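Local coordinates for protein argininosuccinate lyase (Chelativorans sp., PDB 6RXA) that acts as an EDDS lyase, a C-N lyase of the aspartase/fumarase superfamily, and probably also splits argininosuccinate into fumarate and L-arginine, at residues A[187-192]-A[238-243]; A[128-133]-A[334-339]; A[180-185]-A[246-251]. The protein carries 2 engineered substitutions. One frame throughout, in Å; residues are numbered along the deposited sequence.

Contact 1: residues A[187-192]-A[238-243]; sequences RELYAR and VAEHAF. With NA (sodium ion), chain F.
L189 and R192 meet E240 and H241 in a buried contact, part salt bridge and part apolar packing. It joins two long antiparallel helices, 168-193 and 236-262. The short segments run at 162° to each other, with axes 10.2 Å apart. R192 grips the carboxylate of E240 side-on. NE of R192 donates to OE1 of E240 at 3.0 Å, and NH2 of R192 donates to OE2 of E240 at 2.8 Å in a nearly straight bond. Each oxygen uses its syn lone pair. The guanidinium and carboxylate planes are 21° apart, so the paired bonds keep the two groups close to one plane. E240 is extended, with CG anti to its backbone N (chi1 -175°), and this carries its carboxylate across to R192. L189 lies along the E240 chain, pointing the other way, its CD1 3.6 Å from CD of E240. The other branch packs on the backbone of H241, with CD2 of L189 3.5 Å from CA of H241. A water donates to OE2 of E240 at 2.6 Å and also binds a sodium ion. E188 OE1 coordinates that ion at 2.3 Å, and E188 of the second subunit binds it too. R185 of the second subunit forms a salt bridge with OE1 of E240. Such charge-paired helix packing at a subunit interface fits the central helical bundle of the aspartase/fumarase superfamily.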
# COMPACT_ATOMS: atom_id res chain seq x y z
N ARG A 187 11.12 16.37 13.50
CA ARG A 187 10.90 17.33 14.58
C ARG A 187 9.48 17.90 14.55
O ARG A 187 8.87 18.15 15.60
CB ARG A 187 11.92 18.46 14.51
CG ARG A 187 13.34 18.05 14.87
CD ARG A 187 14.30 19.24 14.88
NE ARG A 187 14.55 19.76 13.54
CZ ARG A 187 15.68 19.60 12.85
NH1 ARG A 187 16.72 18.94 13.37
NH2 ARG A 187 15.78 20.11 11.64
N GLU A 188 8.95 18.14 13.34
CA GLU A 188 7.56 18.57 13.21
C GLU A 188 6.62 17.53 13.79
O GLU A 188 5.66 17.86 14.50
CB GLU A 188 7.25 18.81 11.74
CG GLU A 188 7.97 20.01 11.14
CD GLU A 188 8.04 19.99 9.63
OE1 GLU A 188 7.38 19.13 9.01
OE2 GLU A 188 8.79 20.82 9.07
N LEU A 189 6.87 16.25 13.49
CA LEU A 189 6.08 15.16 14.04
C LEU A 189 6.21 15.12 15.57
O LEU A 189 5.22 14.90 16.27
CB LEU A 189 6.57 13.85 13.43
CG LEU A 189 6.09 12.58 14.12
CD1 LEU A 189 4.58 12.40 14.00
CD2 LEU A 189 6.80 11.37 13.53
N TYR A 190 7.42 15.34 16.09
CA TYR A 190 7.62 15.26 17.53
C TYR A 190 6.66 16.19 18.26
O TYR A 190 6.13 15.84 19.32
CB TYR A 190 9.07 15.61 17.87
CG TYR A 190 9.42 15.37 19.33
CD1 TYR A 190 9.80 14.11 19.76
CD2 TYR A 190 9.36 16.41 20.26
CE1 TYR A 190 10.13 13.89 21.09
CE2 TYR A 190 9.69 16.19 21.59
CZ TYR A 190 10.08 14.93 22.00
OH TYR A 190 10.41 14.71 23.32
N ALA A 191 6.41 17.37 17.69
CA ALA A 191 5.54 18.32 18.38
C ALA A 191 4.11 17.81 18.51
O ALA A 191 3.39 18.21 19.44
CB ALA A 191 5.55 19.67 17.65
N ARG A 192 3.68 16.97 17.56
CA ARG A 192 2.35 16.36 17.62
C ARG A 192 2.33 15.10 18.49
O ARG A 192 1.31 14.82 19.13
CB ARG A 192 1.81 16.08 16.22
CG ARG A 192 1.23 17.32 15.54
CD ARG A 192 0.70 17.03 14.12
NE ARG A 192 1.76 16.81 13.14
CZ ARG A 192 2.42 17.78 12.52
NH1 ARG A 192 2.15 19.05 12.78
NH2 ARG A 192 3.36 17.49 11.64
N VAL A 238 0.42 8.46 14.64
CA VAL A 238 0.95 7.12 14.40
C VAL A 238 1.15 6.90 12.90
O VAL A 238 2.20 6.42 12.45
CB VAL A 238 0.03 6.07 15.03
CG1 VAL A 238 0.58 4.68 14.86
CG2 VAL A 238 -0.19 6.38 16.52
N ALA A 239 0.14 7.27 12.10
CA ALA A 239 0.28 7.23 10.65
C ALA A 239 1.44 8.10 10.19
O ALA A 239 2.22 7.69 9.32
CB ALA A 239 -1.02 7.68 10.00
N GLU A 240 1.58 9.30 10.77
CA GLU A 240 2.63 10.21 10.35
C GLU A 240 4.01 9.67 10.70
O GLU A 240 4.95 9.81 9.90
CB GLU A 240 2.41 11.60 10.93
CG GLU A 240 3.39 12.63 10.44
CD GLU A 240 3.19 14.00 11.06
OE1 GLU A 240 2.19 14.22 11.75
OE2 GLU A 240 4.06 14.86 10.86
N HIS A 241 4.16 9.06 11.87
CA HIS A 241 5.43 8.43 12.23
C HIS A 241 5.79 7.33 11.23
O HIS A 241 6.93 7.26 10.74
CB HIS A 241 5.30 7.91 13.66
CG HIS A 241 6.60 7.57 14.31
ND1 HIS A 241 6.74 7.49 15.68
CD2 HIS A 241 7.81 7.27 13.78
CE1 HIS A 241 7.99 7.16 15.97
NE2 HIS A 241 8.66 7.02 14.84
N ALA A 242 4.82 6.50 10.87
CA ALA A 242 5.05 5.47 9.86
C ALA A 242 5.44 6.09 8.52
O ALA A 242 6.33 5.57 7.82
CB ALA A 242 3.81 4.59 9.71
N PHE A 243 4.80 7.20 8.15
CA PHE A 243 5.15 7.82 6.88
C PHE A 243 6.57 8.39 6.88
O PHE A 243 7.32 8.20 5.91
CB PHE A 243 4.19 8.95 6.50
CG PHE A 243 4.73 9.75 5.37
CD1 PHE A 243 4.77 9.21 4.08
CD2 PHE A 243 5.27 11.00 5.57
CE1 PHE A 243 5.30 9.91 3.04
CE2 PHE A 243 5.81 11.72 4.52
CZ PHE A 243 5.84 11.16 3.25
NA NA F . 5.44 17.98 8.82
O HOH W 1 6.16 15.84 9.61
O HOH W 2 4.03 17.81 6.91

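Contact 2: residues A[128-133]-A[334-339]; sequences LLRTIE and ALIAAT
R130 and T131 pack on L335 and I336 where two near-parallel helices, 112-147 and 329-348, lie side by side in the helical bundle of the lyase fold. The short segments are 13° apart in direction, with axes 10.2 Å from each other. I336 is the main side chain between them. Its CG1 sits under the centre of one face of the R130 guanidinium, 3.7 Å from CZ of R130. R130 reaches over I336 because its chain is stretched out, with CG anti to the backbone N (chi1 -179°). NH1 of R130 then forms a salt bridge with D333 and a hydrogen bond with Q127. The tip of I336 turns to T131: CD1 of I336 is 3.7 Å from CA of T131. CG2 of T131 meets CD2 of L335 at 3.9 Å, the two side chains crossing at about a right angle. The hydroxyl of T131 is hydrogen-bonded to the carbonyl oxygen of Q127, one turn back. A leucine in place of R130 would probably leave D333 without its charged mate and uncover part of I336. This is a side-by-side helix pair of the superfamily's helical bundle, aliphatic inside, with the arginine's guanidinium laid over the isoleucine at the rim.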
# COMPACT_ATOMS: atom_id res chain seq x y z
N LEU A 128 11.23 8.24 18.67
CA LEU A 128 11.49 9.36 17.77
C LEU A 128 12.80 10.06 18.12
O LEU A 128 13.58 10.40 17.22
CB LEU A 128 10.30 10.31 17.77
CG LEU A 128 10.23 11.42 16.74
CD1 LEU A 128 10.42 10.84 15.36
CD2 LEU A 128 8.87 12.09 16.87
N LEU A 129 13.09 10.26 19.41
CA LEU A 129 14.40 10.81 19.77
C LEU A 129 15.53 9.85 19.39
O LEU A 129 16.58 10.28 18.90
CB LEU A 129 14.45 11.15 21.26
CG LEU A 129 13.48 12.25 21.67
CD1 LEU A 129 13.61 12.56 23.15
CD2 LEU A 129 13.67 13.52 20.86
N ARG A 130 15.33 8.55 19.61
CA ARG A 130 16.29 7.55 19.16
C ARG A 130 16.53 7.65 17.65
O ARG A 130 17.68 7.59 17.18
CB ARG A 130 15.74 6.17 19.52
CG ARG A 130 16.62 5.00 19.15
CD ARG A 130 15.87 3.69 19.34
NE ARG A 130 16.71 2.53 19.05
CZ ARG A 130 16.24 1.35 18.64
NH1 ARG A 130 14.93 1.18 18.44
NH2 ARG A 130 17.09 0.36 18.39
N THR A 131 15.45 7.83 16.89
CA THR A 131 15.55 7.92 15.44
C THR A 131 16.25 9.20 15.01
O THR A 131 17.13 9.17 14.14
CB THR A 131 14.14 7.84 14.84
OG1 THR A 131 13.56 6.56 15.11
CG2 THR A 131 14.16 8.05 13.34
N ILE A 132 15.89 10.34 15.62
CA ILE A 132 16.56 11.60 15.31
C ILE A 132 18.05 11.50 15.60
O ILE A 132 18.88 11.97 14.82
CB ILE A 132 15.88 12.76 16.06
CG1 ILE A 132 14.50 12.99 15.43
CG2 ILE A 132 16.72 14.02 16.01
CD1 ILE A 132 13.58 13.90 16.22
N GLU A 133 18.42 10.87 16.72
CA GLU A 133 19.84 10.69 17.02
C GLU A 133 20.53 9.87 15.93
O GLU A 133 21.63 10.22 15.49
CB GLU A 133 19.98 10.03 18.38
CG GLU A 133 21.41 9.83 18.82
CD GLU A 133 21.50 9.19 20.20
OE1 GLU A 133 20.78 8.21 20.45
OE2 GLU A 133 22.28 9.69 21.03
N ALA A 334 14.12 -2.00 12.90
CA ALA A 334 14.69 -2.22 11.58
C ALA A 334 15.24 -0.93 10.99
O ALA A 334 16.31 -0.92 10.38
CB ALA A 334 13.63 -2.79 10.63
N LEU A 335 14.49 0.17 11.13
CA LEU A 335 14.94 1.46 10.64
C LEU A 335 16.26 1.85 11.28
O LEU A 335 17.17 2.32 10.60
CB LEU A 335 13.88 2.52 10.93
CG LEU A 335 14.23 3.95 10.52
CD1 LEU A 335 12.94 4.75 10.24
CD2 LEU A 335 15.05 4.69 11.58
N ILE A 336 16.39 1.63 12.60
CA ILE A 336 17.61 2.02 13.29
C ILE A 336 18.78 1.18 12.81
O ILE A 336 19.88 1.69 12.58
CB ILE A 336 17.41 1.94 14.82
CG1 ILE A 336 16.33 2.92 15.30
CG2 ILE A 336 18.74 2.18 15.52
CD1 ILE A 336 16.69 4.39 15.18
N ALA A 337 18.57 -0.12 12.64
CA ALA A 337 19.62 -1.00 12.16
C ALA A 337 20.09 -0.58 10.77
O ALA A 337 21.30 -0.52 10.51
CB ALA A 337 19.12 -2.45 12.15
N ALA A 338 19.15 -0.29 9.87
CA ALA A 338 19.52 0.13 8.53
C ALA A 338 20.23 1.47 8.55
O ALA A 338 21.20 1.69 7.80
CB ALA A 338 18.28 0.22 7.65
N THR A 339 19.77 2.40 9.39
CA THR A 339 20.42 3.71 9.47
C THR A 339 21.84 3.59 9.99
O THR A 339 22.76 4.23 9.46
CB THR A 339 19.59 4.66 10.34
OG1 THR A 339 18.27 4.79 9.80
CG2 THR A 339 20.23 6.03 10.40

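Contact 3: residues A[180-185]-A[246-251]; sequences AKNLDR and AVFLSG
The amide of N182 stands almost upright to the ring of F248, the two planes 83° apart. N182 runs across the direction of the F248 side chain. ND2 of N182 comes to the ring edge near CD1 of F248 and lies 3.8 Å from CA of F248. At the amide oxygen, OD1 of N182 is 3.8 Å from CG1 of V247. That methyl group stands between the backbone N and the carbonyl carbon of V247 (chi1 77°), which turns it toward helix 168-193. It also meets CD of R185, at 4.0 Å. This is packing between antiparallel helices 168-193 and 236-262 of the superfamily's helical bundle, with polar groups set into it. R185 NH1 donates to OD1 of N182 at 3.0 Å, coming from well above the carbonyl plane. NE of R185 forms a salt bridge with E240 of the second subunit, so R185 both touches the amide and takes part in the subunit interface. A water links the helices: it accepts from ND2 of N182 at 2.9 Å and donates to O of V247 at 2.8 Å. The same carbonyl oxygen receives OG of S250 at 2.8 Å, as well as the backbone N of G251.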
# COMPACT_ATOMS: atom_id res chain seq x y z
N ALA A 180 18.50 16.75 5.98
CA ALA A 180 18.06 17.94 6.69
C ALA A 180 16.54 18.06 6.65
O ALA A 180 15.91 18.36 7.67
CB ALA A 180 18.74 19.17 6.10
N LYS A 181 15.94 17.79 5.49
CA LYS A 181 14.49 17.90 5.37
C LYS A 181 13.79 16.78 6.13
O LYS A 181 12.74 17.00 6.74
CB LYS A 181 14.08 17.95 3.90
CG LYS A 181 14.44 19.30 3.27
CD LYS A 181 13.97 19.40 1.83
CE LYS A 181 14.76 18.45 0.95
NZ LYS A 181 14.58 18.84 -0.49
N ASN A 182 14.36 15.57 6.14
CA ASN A 182 13.80 14.50 6.95
C ASN A 182 13.89 14.80 8.44
O ASN A 182 12.96 14.47 9.20
CB ASN A 182 14.45 13.16 6.58
CG ASN A 182 13.86 12.57 5.31
OD1 ASN A 182 12.64 12.54 5.14
ND2 ASN A 182 14.72 12.14 4.39
N LEU A 183 14.96 15.46 8.88
CA LEU A 183 15.04 15.87 10.28
C LEU A 183 13.95 16.89 10.61
O LEU A 183 13.33 16.82 11.67
CB LEU A 183 16.43 16.40 10.60
CG LEU A 183 17.49 15.30 10.75
CD1 LEU A 183 18.88 15.87 10.66
CD2 LEU A 183 17.32 14.52 12.07
N ASP A 184 13.67 17.82 9.69
CA ASP A 184 12.53 18.71 9.88
C ASP A 184 11.23 17.92 9.99
O ASP A 184 10.40 18.19 10.87
CB ASP A 184 12.43 19.72 8.74
CG ASP A 184 13.44 20.86 8.85
OD1 ASP A 184 13.88 21.21 9.97
OD2 ASP A 184 13.76 21.43 7.78
N ARG A 185 11.02 16.93 9.11
CA ARG A 185 9.78 16.16 9.18
C ARG A 185 9.63 15.50 10.54
O ARG A 185 8.54 15.48 11.13
CB ARG A 185 9.75 15.07 8.10
CG ARG A 185 9.53 15.53 6.68
CD ARG A 185 9.42 14.31 5.68
NE ARG A 185 9.19 14.92 4.39
CZ ARG A 185 10.12 15.22 3.51
NH1 ARG A 185 11.38 14.82 3.66
NH2 ARG A 185 9.78 15.90 2.44
N ALA A 246 8.95 5.76 6.38
CA ALA A 246 8.96 5.21 5.04
C ALA A 246 9.67 6.14 4.05
O ALA A 246 10.43 5.68 3.19
CB ALA A 246 7.55 4.92 4.55
N VAL A 247 9.39 7.44 4.12
CA VAL A 247 10.00 8.35 3.14
C VAL A 247 11.50 8.52 3.40
O VAL A 247 12.31 8.48 2.47
CB VAL A 247 9.25 9.69 3.00
CG1 VAL A 247 9.53 10.63 4.16
CG2 VAL A 247 9.61 10.35 1.66
N PHE A 248 11.89 8.68 4.67
CA PHE A 248 13.30 8.70 5.03
C PHE A 248 14.00 7.44 4.54
O PHE A 248 15.06 7.50 3.90
CB PHE A 248 13.46 8.85 6.56
CG PHE A 248 14.80 8.38 7.04
CD1 PHE A 248 15.95 9.06 6.69
CD2 PHE A 248 14.92 7.22 7.77
CE1 PHE A 248 17.18 8.62 7.06
CE2 PHE A 248 16.15 6.76 8.15
CZ PHE A 248 17.29 7.45 7.81
N LEU A 249 13.41 6.27 4.80
CA LEU A 249 14.05 5.03 4.38
C LEU A 249 14.11 4.90 2.87
O LEU A 249 15.02 4.24 2.36
CB LEU A 249 13.39 3.81 5.03
CG LEU A 249 13.78 3.58 6.51
CD1 LEU A 249 12.87 2.56 7.17
CD2 LEU A 249 15.23 3.11 6.59
N SER A 250 13.15 5.50 2.15
CA SER A 250 13.23 5.43 0.69
C SER A 250 14.48 6.15 0.19
O SER A 250 15.10 5.70 -0.78
CB SER A 250 11.96 5.95 0.01
OG SER A 250 11.95 7.37 -0.08
N GLY A 251 14.89 7.24 0.85
CA GLY A 251 16.11 7.90 0.44
C GLY A 251 17.33 7.10 0.80
O GLY A 251 18.34 7.14 0.09
O HOH W 3 14.23 10.50 1.99

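Contacts 1 and 3 share helices 168-193 and 236-262, and their centres are about 11 Å apart. The two pairings are successive levels of one antiparallel helix pair. Contact 2 joins helices 112-147 and 329-348, about 14 Å from contact 1 and 11 Å from contact 3 between centres. Along the chain, contact 1 is nested inside the loop closed by contact 3, and contact 3 inside that closed by contact 2. L128 and L129 pack on Y190, and L335 and T339 pack on F248, so the four helices form one bundle. The 168-193/236-262 pair thus carries an interface with the second subunit, while contact 2 lies behind it, within the subunit.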